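Local coordinates for uncharacterized protein (Ruminococcus gnavus, PDB 4QAN) that is of unknown function but adopts a cystatin-like fold as a divergent member of the NTF2-like superfamily and can bind a magnesium ion, at residues Glu7-Thr12 and Asn209-Met214; Val310-Thr315 and Lys323-Leu328; Met71-Leu76 and Glu278-Tyr283; Ser154-Phe159 and Ala185-Glu190; Leu32-Ala37 and Arg48-Asp53. One frame throughout, in Å; residues are numbered along the deposited sequence.

Contact 1. Residues Glu7-Thr12 and Asn209-Met214; sequences EVLNVT and NYFQAM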
# COMPACT_ATOMS: atom_id res chain seq x y z
N GLU A 7 -12.57 -14.99 2.35
CA GLU A 7 -12.61 -15.58 3.71
C GLU A 7 -11.34 -15.37 4.56
O GLU A 7 -11.25 -15.86 5.69
CB GLU A 7 -12.99 -17.08 3.63
CG GLU A 7 -12.07 -17.96 2.78
CD GLU A 7 -12.74 -19.26 2.36
OE1 GLU A 7 -13.52 -19.82 3.16
OE2 GLU A 7 -12.49 -19.72 1.23
N VAL A 8 -10.37 -14.65 4.01
CA VAL A 8 -9.16 -14.30 4.75
C VAL A 8 -9.21 -12.84 5.22
O VAL A 8 -8.19 -12.28 5.59
CB VAL A 8 -7.89 -14.59 3.92
CG1 VAL A 8 -7.85 -16.06 3.53
CG2 VAL A 8 -7.80 -13.72 2.67
N LEU A 9 -10.41 -12.27 5.23
CA LEU A 9 -10.64 -10.90 5.64
C LEU A 9 -11.14 -10.77 7.07
O LEU A 9 -12.05 -11.48 7.50
CB LEU A 9 -11.66 -10.22 4.72
CG LEU A 9 -11.25 -9.99 3.26
CD1 LEU A 9 -12.23 -9.02 2.61
CD2 LEU A 9 -9.82 -9.46 3.16
N ASN A 10 -10.54 -9.84 7.80
CA ASN A 10 -10.98 -9.46 9.12
C ASN A 10 -11.96 -8.31 8.91
O ASN A 10 -11.55 -7.17 8.67
CB ASN A 10 -9.78 -9.02 9.96
CG ASN A 10 -10.15 -8.67 11.38
OD1 ASN A 10 -11.32 -8.60 11.74
ND2 ASN A 10 -9.14 -8.43 12.22
N VAL A 11 -13.24 -8.63 8.97
CA VAL A 11 -14.27 -7.60 8.88
C VAL A 11 -14.32 -6.99 10.28
O VAL A 11 -15.06 -7.44 11.15
CB VAL A 11 -15.64 -8.16 8.45
CG1 VAL A 11 -16.62 -7.01 8.16
CG2 VAL A 11 -15.51 -9.04 7.22
N THR A 12 -13.50 -5.96 10.49
CA THR A 12 -13.35 -5.35 11.81
C THR A 12 -14.66 -4.67 12.22
O THR A 12 -15.53 -4.48 11.38
CB THR A 12 -12.24 -4.29 11.80
OG1 THR A 12 -12.62 -3.20 10.95
CG2 THR A 12 -10.93 -4.86 11.30
N ASN A 209 -13.48 0.90 1.80
CA ASN A 209 -12.57 0.81 0.67
C ASN A 209 -11.17 0.37 1.05
O ASN A 209 -10.21 0.73 0.38
CB ASN A 209 -12.47 2.18 0.02
CG ASN A 209 -11.94 3.23 0.97
OD1 ASN A 209 -11.97 3.05 2.19
ND2 ASN A 209 -11.43 4.32 0.42
N TYR A 210 -11.06 -0.38 2.14
CA TYR A 210 -9.79 -0.96 2.58
C TYR A 210 -10.05 -2.33 3.19
O TYR A 210 -11.19 -2.66 3.49
CB TYR A 210 -9.11 -0.03 3.59
CG TYR A 210 -9.83 0.16 4.91
CD1 TYR A 210 -10.86 1.08 5.05
CD2 TYR A 210 -9.48 -0.58 6.03
CE1 TYR A 210 -11.52 1.26 6.26
CE2 TYR A 210 -10.13 -0.43 7.24
CZ TYR A 210 -11.15 0.49 7.34
OH TYR A 210 -11.78 0.65 8.54
N PHE A 211 -9.00 -3.12 3.40
CA PHE A 211 -9.15 -4.42 4.02
C PHE A 211 -8.03 -4.67 5.03
O PHE A 211 -6.94 -4.10 4.91
CB PHE A 211 -9.15 -5.52 2.95
CG PHE A 211 -7.82 -5.73 2.31
CD1 PHE A 211 -7.44 -5.00 1.20
CD2 PHE A 211 -6.92 -6.64 2.84
CE1 PHE A 211 -6.20 -5.18 0.62
CE2 PHE A 211 -5.69 -6.83 2.26
CZ PHE A 211 -5.32 -6.09 1.15
N GLN A 212 -8.35 -5.50 6.02
CA GLN A 212 -7.37 -5.99 7.00
C GLN A 212 -7.42 -7.53 6.91
O GLN A 212 -8.45 -8.14 7.19
CB GLN A 212 -7.72 -5.47 8.43
CG GLN A 212 -6.55 -5.50 9.43
CD GLN A 212 -6.84 -4.78 10.76
OE1 GLN A 212 -7.08 -3.57 10.80
NE2 GLN A 212 -6.79 -5.53 11.87
N ALA A 213 -6.33 -8.15 6.48
CA ALA A 213 -6.30 -9.60 6.36
C ALA A 213 -6.26 -10.21 7.76
O ALA A 213 -5.80 -9.56 8.70
CB ALA A 213 -5.11 -10.03 5.53
N MSE A 214 -6.79 -11.43 7.89
CA MSE A 214 -6.73 -12.16 9.15
C MSE A 214 -5.52 -13.05 9.13
O MSE A 214 -5.00 -13.37 8.08
CB MSE A 214 -7.99 -12.98 9.33
CG MSE A 214 -7.99 -14.25 8.49
SE MSE A 214 -9.66 -15.22 8.83
CE MSE A 214 -9.13 -16.86 7.87
O HOH W 1 -11.02 -6.57 5.85
O HOH W 2 -6.33 -8.86 11.48

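Contact 2. Residues Val310-Thr315 and Lys323-Leu328; sequences VIPIET and KQYAGL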
# COMPACT_ATOMS: atom_id res chain seq x y z
N VAL A 310 11.78 -26.19 -0.25
CA VAL A 310 11.89 -25.30 0.91
C VAL A 310 12.88 -25.92 1.90
O VAL A 310 12.61 -26.98 2.46
CB VAL A 310 10.53 -25.12 1.58
CG1 VAL A 310 10.64 -24.18 2.78
CG2 VAL A 310 9.53 -24.61 0.55
N ILE A 311 14.02 -25.26 2.11
CA ILE A 311 15.15 -25.92 2.78
C ILE A 311 15.51 -25.21 4.07
O ILE A 311 15.76 -24.01 4.06
CB ILE A 311 16.40 -25.92 1.88
CG1 ILE A 311 16.06 -26.46 0.50
CG2 ILE A 311 17.49 -26.75 2.53
CD1 ILE A 311 17.15 -26.23 -0.52
N PRO A 312 15.59 -25.96 5.19
CA PRO A 312 15.89 -25.30 6.44
C PRO A 312 17.31 -24.75 6.47
O PRO A 312 18.26 -25.41 5.99
CB PRO A 312 15.75 -26.43 7.48
CG PRO A 312 16.08 -27.67 6.71
CD PRO A 312 15.50 -27.42 5.34
N ILE A 313 17.45 -23.55 7.01
CA ILE A 313 18.77 -22.98 7.25
C ILE A 313 19.18 -23.27 8.69
O ILE A 313 18.43 -22.99 9.63
CB ILE A 313 18.75 -21.47 6.98
CG1 ILE A 313 18.35 -21.21 5.51
CG2 ILE A 313 20.09 -20.82 7.30
CD1 ILE A 313 18.03 -19.76 5.23
N GLU A 314 20.37 -23.82 8.87
CA GLU A 314 20.88 -24.04 10.20
C GLU A 314 21.64 -22.80 10.67
O GLU A 314 22.65 -22.43 10.09
CB GLU A 314 21.79 -25.26 10.21
CG GLU A 314 22.42 -25.54 11.57
CD GLU A 314 23.11 -26.88 11.61
OE1 GLU A 314 22.46 -27.90 11.25
OE2 GLU A 314 24.29 -26.92 11.99
N THR A 315 21.13 -22.14 11.71
CA THR A 315 21.80 -20.97 12.30
C THR A 315 21.57 -20.85 13.81
O THR A 315 20.48 -21.14 14.31
CB THR A 315 21.36 -19.65 11.66
OG1 THR A 315 21.91 -18.56 12.42
CG2 THR A 315 19.84 -19.52 11.64
N LYS A 323 12.29 -19.60 12.84
CA LYS A 323 13.17 -20.39 11.99
C LYS A 323 13.36 -19.79 10.60
O LYS A 323 12.42 -19.28 9.99
CB LYS A 323 12.64 -21.81 11.89
CG LYS A 323 12.57 -22.49 13.24
CD LYS A 323 12.32 -23.98 13.14
CE LYS A 323 12.31 -24.61 14.53
NZ LYS A 323 13.66 -24.62 15.18
N GLN A 324 14.58 -19.88 10.10
CA GLN A 324 14.90 -19.39 8.76
C GLN A 324 14.94 -20.53 7.75
O GLN A 324 15.48 -21.61 8.01
CB GLN A 324 16.22 -18.65 8.76
CG GLN A 324 16.14 -17.28 9.38
CD GLN A 324 17.49 -16.60 9.45
OE1 GLN A 324 18.12 -16.33 8.43
NE2 GLN A 324 17.94 -16.32 10.65
N TYR A 325 14.37 -20.26 6.58
CA TYR A 325 14.25 -21.25 5.54
C TYR A 325 14.61 -20.58 4.22
O TYR A 325 14.36 -19.39 4.04
CB TYR A 325 12.80 -21.79 5.50
CG TYR A 325 12.54 -22.88 6.52
CD1 TYR A 325 12.22 -22.58 7.85
CD2 TYR A 325 12.64 -24.23 6.16
CE1 TYR A 325 12.01 -23.59 8.78
CE2 TYR A 325 12.43 -25.24 7.08
CZ TYR A 325 12.11 -24.91 8.39
OH TYR A 325 11.90 -25.93 9.30
N ALA A 326 15.18 -21.37 3.30
CA ALA A 326 15.46 -20.92 1.94
C ALA A 326 14.45 -21.51 0.98
O ALA A 326 14.12 -22.68 1.07
CB ALA A 326 16.86 -21.32 1.53
N GLY A 327 13.95 -20.69 0.07
CA GLY A 327 13.09 -21.14 -1.02
C GLY A 327 13.94 -21.30 -2.27
O GLY A 327 14.72 -20.40 -2.61
N LEU A 328 13.83 -22.45 -2.93
CA LEU A 328 14.49 -22.67 -4.22
C LEU A 328 13.40 -22.78 -5.28
O LEU A 328 12.44 -23.53 -5.11
CB LEU A 328 15.34 -23.95 -4.19
CG LEU A 328 16.02 -24.37 -5.48
CD1 LEU A 328 17.06 -23.35 -5.88
CD2 LEU A 328 16.65 -25.75 -5.34
O HOH W 3 15.76 -23.58 9.86

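Contact 3. Residues Met71-Leu76 and Glu278-Tyr283; sequences MQLIDL and EDARLY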
# COMPACT_ATOMS: atom_id res chain seq x y z
N MSE A 71 11.69 8.93 -8.04
CA MSE A 71 11.13 7.74 -7.38
C MSE A 71 11.84 6.58 -8.00
O MSE A 71 12.09 6.57 -9.21
CB MSE A 71 9.63 7.67 -7.71
CG MSE A 71 8.64 7.47 -6.57
SE MSE A 71 8.69 8.96 -5.28
CE MSE A 71 8.44 7.83 -3.68
N GLN A 72 12.22 5.59 -7.20
CA GLN A 72 12.58 4.31 -7.79
C GLN A 72 11.34 3.43 -7.72
O GLN A 72 10.46 3.65 -6.89
CB GLN A 72 13.82 3.67 -7.18
CG GLN A 72 13.74 3.28 -5.72
CD GLN A 72 15.04 2.65 -5.23
OE1 GLN A 72 16.07 2.72 -5.91
NE2 GLN A 72 15.00 2.04 -4.05
N LEU A 73 11.28 2.47 -8.63
CA LEU A 73 10.07 1.69 -8.89
C LEU A 73 9.53 0.95 -7.67
O LEU A 73 8.34 0.99 -7.41
CB LEU A 73 10.33 0.72 -10.05
CG LEU A 73 9.13 -0.06 -10.58
CD1 LEU A 73 8.11 0.90 -11.18
CD2 LEU A 73 9.57 -1.07 -11.61
N ILE A 74 10.40 0.31 -6.88
CA ILE A 74 9.94 -0.39 -5.67
C ILE A 74 9.36 0.52 -4.61
O ILE A 74 8.75 0.02 -3.67
CB ILE A 74 11.02 -1.25 -4.96
CG1 ILE A 74 12.32 -0.47 -4.78
CG2 ILE A 74 11.24 -2.58 -5.67
CD1 ILE A 74 13.10 -0.93 -3.57
N ASP A 75 9.53 1.84 -4.74
CA ASP A 75 8.90 2.79 -3.81
C ASP A 75 7.51 3.25 -4.25
O ASP A 75 6.84 3.97 -3.52
CB ASP A 75 9.82 4.00 -3.57
CG ASP A 75 11.13 3.62 -2.87
OD1 ASP A 75 11.17 2.60 -2.15
OD2 ASP A 75 12.13 4.34 -3.05
N LEU A 76 7.07 2.83 -5.43
CA LEU A 76 5.71 3.11 -5.88
C LEU A 76 4.83 1.85 -5.79
O LEU A 76 5.32 0.75 -6.06
CB LEU A 76 5.72 3.64 -7.32
CG LEU A 76 6.22 5.08 -7.50
CD1 LEU A 76 6.31 5.46 -8.97
CD2 LEU A 76 5.33 6.08 -6.76
N GLU A 278 13.36 -5.12 -9.94
CA GLU A 278 13.47 -4.60 -8.56
C GLU A 278 14.37 -3.36 -8.49
O GLU A 278 14.14 -2.48 -7.66
CB GLU A 278 13.95 -5.69 -7.57
CG GLU A 278 15.47 -5.95 -7.55
CD GLU A 278 16.00 -6.68 -8.77
OE1 GLU A 278 15.21 -7.11 -9.64
OE2 GLU A 278 17.23 -6.83 -8.86
N ASP A 279 15.37 -3.30 -9.37
CA ASP A 279 16.32 -2.17 -9.42
C ASP A 279 16.01 -1.12 -10.53
O ASP A 279 16.85 -0.28 -10.82
CB ASP A 279 17.75 -2.69 -9.56
CG ASP A 279 17.94 -3.59 -10.78
OD1 ASP A 279 16.93 -4.03 -11.37
OD2 ASP A 279 19.11 -3.86 -11.13
N ALA A 280 14.82 -1.16 -11.11
CA ALA A 280 14.45 -0.22 -12.18
C ALA A 280 14.35 1.22 -11.67
O ALA A 280 13.82 1.48 -10.57
CB ALA A 280 13.13 -0.63 -12.81
N ARG A 281 14.87 2.15 -12.46
CA ARG A 281 14.76 3.60 -12.19
C ARG A 281 13.79 4.26 -13.18
O ARG A 281 13.65 3.81 -14.31
CB ARG A 281 16.12 4.26 -12.32
CG ARG A 281 16.87 4.38 -11.01
CD ARG A 281 17.24 3.03 -10.43
NE ARG A 281 18.14 3.20 -9.30
CZ ARG A 281 18.61 2.20 -8.56
NH1 ARG A 281 18.26 0.94 -8.81
NH2 ARG A 281 19.43 2.46 -7.55
N LEU A 282 13.13 5.33 -12.75
CA LEU A 282 12.19 6.06 -13.61
C LEU A 282 12.78 7.30 -14.28
O LEU A 282 12.13 7.91 -15.13
CB LEU A 282 10.95 6.47 -12.83
CG LEU A 282 10.21 5.35 -12.12
CD1 LEU A 282 9.04 5.92 -11.35
CD2 LEU A 282 9.74 4.28 -13.11
N TYR A 283 14.00 7.69 -13.92
CA TYR A 283 14.57 8.91 -14.48
C TYR A 283 15.18 8.68 -15.85
O TYR A 283 15.63 7.57 -16.16
CB TYR A 283 15.61 9.55 -13.55
CG TYR A 283 16.81 8.71 -13.16
CD1 TYR A 283 17.82 8.42 -14.08
CD2 TYR A 283 16.97 8.25 -11.86
CE1 TYR A 283 18.94 7.68 -13.72
CE2 TYR A 283 18.08 7.51 -11.48
CZ TYR A 283 19.07 7.22 -12.41
OH TYR A 283 20.17 6.49 -12.05
O HOH W 4 13.25 0.12 -7.95

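Contact 4. Residues Ser154-Phe159 and Ala185-Glu190; sequences SYRLGF and ACVQME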
# COMPACT_ATOMS: atom_id res chain seq x y z
N SER A 154 -3.93 29.47 13.63
CA SER A 154 -4.54 29.27 12.32
C SER A 154 -3.52 28.52 11.45
O SER A 154 -2.33 28.83 11.49
CB SER A 154 -4.90 30.62 11.69
OG SER A 154 -5.62 30.45 10.48
N TYR A 155 -3.98 27.53 10.68
CA TYR A 155 -3.09 26.80 9.76
C TYR A 155 -3.68 26.72 8.35
O TYR A 155 -4.90 26.79 8.18
CB TYR A 155 -2.81 25.37 10.27
CG TYR A 155 -2.35 25.30 11.71
CD1 TYR A 155 -3.27 25.16 12.75
CD2 TYR A 155 -1.00 25.35 12.03
CE1 TYR A 155 -2.86 25.09 14.06
CE2 TYR A 155 -0.58 25.28 13.35
CZ TYR A 155 -1.51 25.15 14.36
OH TYR A 155 -1.11 25.08 15.67
N ARG A 156 -2.81 26.59 7.35
CA ARG A 156 -3.25 26.32 5.98
C ARG A 156 -2.90 24.88 5.64
O ARG A 156 -1.81 24.41 5.97
CB ARG A 156 -2.61 27.29 4.97
CG ARG A 156 -2.91 26.93 3.51
CD ARG A 156 -2.53 28.02 2.50
NE ARG A 156 -1.12 28.40 2.57
CZ ARG A 156 -0.11 27.67 2.12
NH1 ARG A 156 -0.30 26.49 1.55
NH2 ARG A 156 1.13 28.13 2.24
N LEU A 157 -3.83 24.18 5.00
CA LEU A 157 -3.56 22.82 4.52
C LEU A 157 -3.76 22.79 3.02
O LEU A 157 -4.47 23.63 2.48
CB LEU A 157 -4.48 21.81 5.19
CG LEU A 157 -4.71 21.95 6.70
CD1 LEU A 157 -5.96 21.19 7.13
CD2 LEU A 157 -3.50 21.47 7.47
N GLY A 158 -3.12 21.84 2.35
CA GLY A 158 -3.32 21.65 0.92
C GLY A 158 -3.76 20.23 0.64
O GLY A 158 -3.00 19.30 0.85
N PHE A 159 -5.01 20.06 0.19
CA PHE A 159 -5.48 18.75 -0.25
C PHE A 159 -5.59 18.70 -1.78
O PHE A 159 -6.02 19.68 -2.42
CB PHE A 159 -6.86 18.40 0.34
CG PHE A 159 -6.90 18.24 1.85
CD1 PHE A 159 -5.74 18.27 2.63
CD2 PHE A 159 -8.12 18.02 2.48
CE1 PHE A 159 -5.81 18.12 4.01
CE2 PHE A 159 -8.18 17.86 3.86
CZ PHE A 159 -7.03 17.91 4.62
N ALA A 185 2.87 18.87 5.96
CA ALA A 185 1.47 18.64 6.28
C ALA A 185 0.68 19.94 6.35
O ALA A 185 -0.48 19.97 5.94
CB ALA A 185 1.35 17.90 7.60
N CYS A 186 1.31 21.00 6.85
CA CYS A 186 0.66 22.28 7.07
C CYS A 186 1.63 23.46 7.14
O CYS A 186 2.84 23.27 7.22
CB CYS A 186 -0.12 22.23 8.39
SG CYS A 186 0.91 22.19 9.87
N VAL A 187 1.10 24.67 7.09
CA VAL A 187 1.87 25.86 7.48
C VAL A 187 0.97 26.74 8.34
O VAL A 187 -0.24 26.82 8.11
CB VAL A 187 2.44 26.66 6.28
CG1 VAL A 187 3.14 25.73 5.28
CG2 VAL A 187 1.36 27.48 5.59
N GLN A 188 1.58 27.38 9.34
CA GLN A 188 0.85 28.26 10.24
C GLN A 188 0.75 29.65 9.62
O GLN A 188 1.73 30.15 9.07
CB GLN A 188 1.53 28.33 11.60
CG GLN A 188 0.61 28.85 12.69
CD GLN A 188 1.31 29.05 14.02
OE1 GLN A 188 2.19 28.28 14.40
NE2 GLN A 188 0.90 30.09 14.75
N MSE A 189 -0.43 30.25 9.70
CA MSE A 189 -0.66 31.57 9.14
C MSE A 189 -0.33 32.65 10.14
O MSE A 189 -0.67 32.53 11.32
CB MSE A 189 -2.11 31.74 8.69
CG MSE A 189 -2.52 30.73 7.62
SE MSE A 189 -1.61 31.00 5.89
CE MSE A 189 -0.98 32.88 5.88
N GLU A 190 0.34 33.71 9.68
CA GLU A 190 0.64 34.87 10.51
C GLU A 190 -0.66 35.52 10.97
O GLU A 190 -0.89 35.69 12.17
CB GLU A 190 1.49 35.88 9.74

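Contact 5. Residues Leu32-Ala37 and Arg48-Asp53; sequences LYMLSA and RGCAID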
# COMPACT_ATOMS: atom_id res chain seq x y z
N LEU A 32 -14.44 18.49 3.57
CA LEU A 32 -15.00 18.62 4.91
C LEU A 32 -15.09 17.26 5.59
O LEU A 32 -14.67 17.12 6.74
CB LEU A 32 -16.39 19.26 4.87
CG LEU A 32 -16.44 20.74 4.49
CD1 LEU A 32 -17.88 21.23 4.37
CD2 LEU A 32 -15.67 21.58 5.50
N TYR A 33 -15.63 16.28 4.88
CA TYR A 33 -15.68 14.90 5.36
C TYR A 33 -14.31 14.53 5.91
O TYR A 33 -14.20 14.00 7.01
CB TYR A 33 -16.08 13.95 4.22
CG TYR A 33 -16.05 12.47 4.58
CD1 TYR A 33 -14.94 11.69 4.30
CD2 TYR A 33 -17.14 11.85 5.20
CE1 TYR A 33 -14.92 10.33 4.62
CE2 TYR A 33 -17.12 10.50 5.53
CZ TYR A 33 -16.01 9.74 5.24
OH TYR A 33 -15.99 8.40 5.58
N MSE A 34 -13.26 14.84 5.15
CA MSE A 34 -11.91 14.48 5.58
C MSE A 34 -11.53 15.31 6.78
O MSE A 34 -10.90 14.80 7.70
CB MSE A 34 -10.94 14.63 4.42
CG MSE A 34 -9.51 14.21 4.75
SE MSE A 34 -9.46 12.29 5.14
CE MSE A 34 -9.82 11.58 3.35
N LEU A 35 -11.90 16.58 6.79
CA LEU A 35 -11.61 17.44 7.92
C LEU A 35 -12.31 16.97 9.20
O LEU A 35 -11.70 16.95 10.28
CB LEU A 35 -12.00 18.88 7.61
CG LEU A 35 -11.14 19.57 6.56
CD1 LEU A 35 -11.80 20.86 6.11
CD2 LEU A 35 -9.74 19.84 7.09
N SER A 36 -13.57 16.58 9.09
CA SER A 36 -14.30 15.98 10.21
C SER A 36 -13.61 14.72 10.74
O SER A 36 -13.46 14.55 11.95
CB SER A 36 -15.71 15.59 9.79
OG SER A 36 -16.30 14.82 10.81
N ALA A 37 -13.21 13.84 9.83
CA ALA A 37 -12.52 12.62 10.22
C ALA A 37 -11.33 12.97 11.10
O ALA A 37 -11.18 12.39 12.17
CB ALA A 37 -12.06 11.85 8.99
N ARG A 48 -12.12 5.96 4.14
CA ARG A 48 -13.25 5.89 3.22
C ARG A 48 -13.35 7.12 2.31
O ARG A 48 -13.90 7.04 1.21
CB ARG A 48 -14.54 5.70 4.00
CG ARG A 48 -14.58 4.39 4.78
CD ARG A 48 -15.44 4.50 6.03
NE ARG A 48 -15.59 3.21 6.71
CZ ARG A 48 -16.63 2.39 6.58
NH1 ARG A 48 -17.66 2.69 5.79
NH2 ARG A 48 -16.64 1.26 7.27
N GLY A 49 -12.83 8.26 2.78
CA GLY A 49 -12.80 9.48 2.00
C GLY A 49 -11.63 9.63 1.05
O GLY A 49 -11.58 10.60 0.29
N CYS A 50 -10.68 8.70 1.11
CA CYS A 50 -9.53 8.70 0.22
C CYS A 50 -9.83 7.92 -1.06
O CYS A 50 -10.67 7.04 -1.07
CB CYS A 50 -8.31 8.07 0.92
SG CYS A 50 -7.82 8.88 2.47
N ALA A 51 -9.09 8.23 -2.13
CA ALA A 51 -9.31 7.58 -3.42
C ALA A 51 -8.47 6.30 -3.56
O ALA A 51 -7.66 6.17 -4.48
CB ALA A 51 -8.98 8.55 -4.55
N ILE A 52 -8.70 5.33 -2.67
CA ILE A 52 -7.91 4.11 -2.65
C ILE A 52 -8.20 3.22 -3.88
O ILE A 52 -7.27 2.89 -4.63
CB ILE A 52 -8.06 3.32 -1.33
CG1 ILE A 52 -7.51 4.16 -0.16
CG2 ILE A 52 -7.28 2.01 -1.40
CD1 ILE A 52 -7.90 3.68 1.22
N ASP A 53 -9.46 2.82 -4.07
CA ASP A 53 -9.81 1.93 -5.18
C ASP A 53 -9.75 2.65 -6.53
O ASP A 53 -9.37 2.06 -7.54
CB ASP A 53 -11.20 1.32 -4.99
CG ASP A 53 -11.29 0.38 -3.81
OD1 ASP A 53 -10.28 -0.26 -3.45
OD2 ASP A 53 -12.39 0.27 -3.23

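Contact 1. Residues Glu7-Thr12 and Asn209-Met214
L9 and A213 form a single beta bridge between two loops, their CA atoms 4.6 Å apart, which ties the chain just after helix 2-6 to the linker that leads into helix 221-234. Two nearly straight backbone bonds make the bridge: M214 N donates to V8 O and N10 N to Q212 O, each at 2.8 Å. Beyond the bridge the backbones are joined by a water that donates to N10 O and accepts from Q212 N, both at 2.9 Å. No regular strand grows from this start: the directions of the two touching parts lie 108° apart, and V11 sits at the centre of an inverse gamma turn that bends the first loop. With CG anti to the backbone N (chi1 -177°), N10 gives one N-H of ND2 to a second water, at 2.9 Å, which donates to A213 O; S249 O accepts from the same amide nitrogen. N10 and Q212 run side by side, their amide planes nearly perpendicular; Q212 NE2 bonds to S249 OG and its OE1 accepts from S253 N. On the apolar side, L9 CD2 reaches F211 CB at 4.0 Å, the two side chains crossing at about a right angle, and both also rest on T238 of helix 237-242. T12 turns its OG1 to T252, while its CG2 lies near the Q212 amide.

Contact 2. Residues Val310-Thr315 and Lys323-Leu328
Y325 lays its ring against P312 across a beta hairpin, the antiparallel pair of strands 305-314 and 322-331. With CG beside the backbone N (chi1 -82°), the ring leans over the neighbouring strand and brings CE2 to 3.5 Å from P312 CB. V310 CG1 comes to 3.9 Å from CD2 of the same ring, and P221 and Q222 of helix 221-234 add to this face. On the other face, I313 CD1 meets A326 CB at 4.2 Å. Between the faces, I311 and A326 form a hydrogen-bonded pair: I311 N to A326 O and A326 N to I311 O are both 2.8 Å. I313 N continues the ladder to Q324 O. Farther out, the extended Q324 side chain crosses T315 CG2 and its OE1 accepts from A358 N; it lies about 9 Å, side chain to side chain, from S360, a magnesium-binding residue whose ion is absent from this model. At the polar edge one water donates to both I313 O and Q324 O, 2.7 Å from each.

Contact 3. Residues Met71-Leu76 and Glu278-Tyr283
Residues M71-L76 and E278-Y283 meet as two loops, one following helix 61-67 and carrying a short 3-10 turn at L73-D75, the other joining helices 254-275 and 287-296. Leucine packing carries the inner side. L282 has CG beside its backbone N (chi1 -55°), which sends CD1 to 3.7 Å from L76 CD1 and to 4.1 Å from M71 CB, while L73 CD2 covers A280 CB at 3.8 Å. L293 of helix 287-296 touches L73, A280 and L282 alike and so closes this apolar patch from behind. Toward the outer side Q72 and R281 run side by side. Q72 OE1 sits over the centre of one face of the R281 guanidinium, 3.7 Å from CZ, with the amide turned nearly perpendicular to it. The guanidinium is steadied by NH1, which donates to D279 O at 2.7 Å with the oxygen in its plane. An alanine at R281 removes this flat group, and the likely result is a D279 carbonyl without its donor and a Q72 amide left to swing. Q72 and R281 both touch a crystal neighbour. Backbone joins the loops through a weak bond from L73 N to A280 O, at 3.3 Å, and through one water, which accepts from I74 N and donates to A280 O and, at 2.8 Å, to E278 O.

Contact 4. Residues Ser154-Phe159 and Ala185-Glu190
R156 leaves its strand with CG trans to N (chi1 173°) and bends at chi3 (57°), which brings one face of its guanidinium over V187 CG2, with NH2 at 3.4 Å from that methyl. Y155 leaves the opposite face of the sheet, and its CE2 lies 3.8 Å from Q188 CG. C186 SG stands beside the same ring, 5.2 Å from its centroid and 49° off the normal, an oblique sulfur-aromatic contact. These pairs join the short strand 187-188 antiparallel to strand 153-164 in the sheet of a cystatin-like domain, against which helix 27-39 packs; Y155 and L157 also bond through their backbones to strand 140-150. R156 and V187 are the hydrogen-bonded pair: R156 N to V187 O is 2.7 Å, V187 N to R156 O 3.1 Å. M189 N adds a bond to S154 O at 3.0 Å. Selenomethionine M189 folds its chain back so that SE rests near R156 CB, and L157 CD2 packs on C186 CB at 3.6 Å.

Contact 5. Residues Leu32-Ala37 and Arg48-Asp53
Y33 and M34, neighbours on helix 27-39, reach together to residues R48-C50, where helix 43-48 gives way to helix 52-58. In both, CG points directly away from the main-chain nitrogen. In Y33 (chi1 175°) the ring then runs straight out and turns its edge to the backbone there: CE1 is 3.5 Å from G49 N, which lies near the ring plane, and OH passes 3.4 Å from R48 CB. Selenomethionine M34 instead bends at chi2 (65°) and chi3 (69°), so its CE curls round to touch C50 SG and G49 C, each at 3.5 Å. G49 lies between the two; a CB on it would run into Y33 CE1 and crowd M34 CE. The polar ends look elsewhere. Y33 OH hydrogen-bonds to M45 O, and the extended R48 chain carries its NE to a salt bridge with D44 and its NH1 to T206 O. With a phenylalanine replacing Y33, the M45 carbonyl would probably lose its hydroxyl partner and the ring would be less firmly held against the glycine. The chemistry across the contact is therefore close van der Waals packing, while the polar ends of Y33 and R48 find their partners outside it.

Contacts 4 and 5 touch each other: F159 packs on M34 and L35 and L157 on L35, so strand 153-164 and helix 27-39 share one apolar layer. Contact 1 reaches contact 5 through N209, which lies against R48, C50, I52 and D53. Contact 2 stands apart in the other sheet, its centre about 51 Å from that of contact 4. Contacts 2 and 5 are buried, yet the first is built on backbone ladder bonds and the second on side-chain fit. Contacts 1, 3 and 4 are only partly buried; the two loop-loop joins, 1 and 3, use bridging waters, whereas 4 is a strand pair. Only contact 2 approaches the magnesium-binding residue.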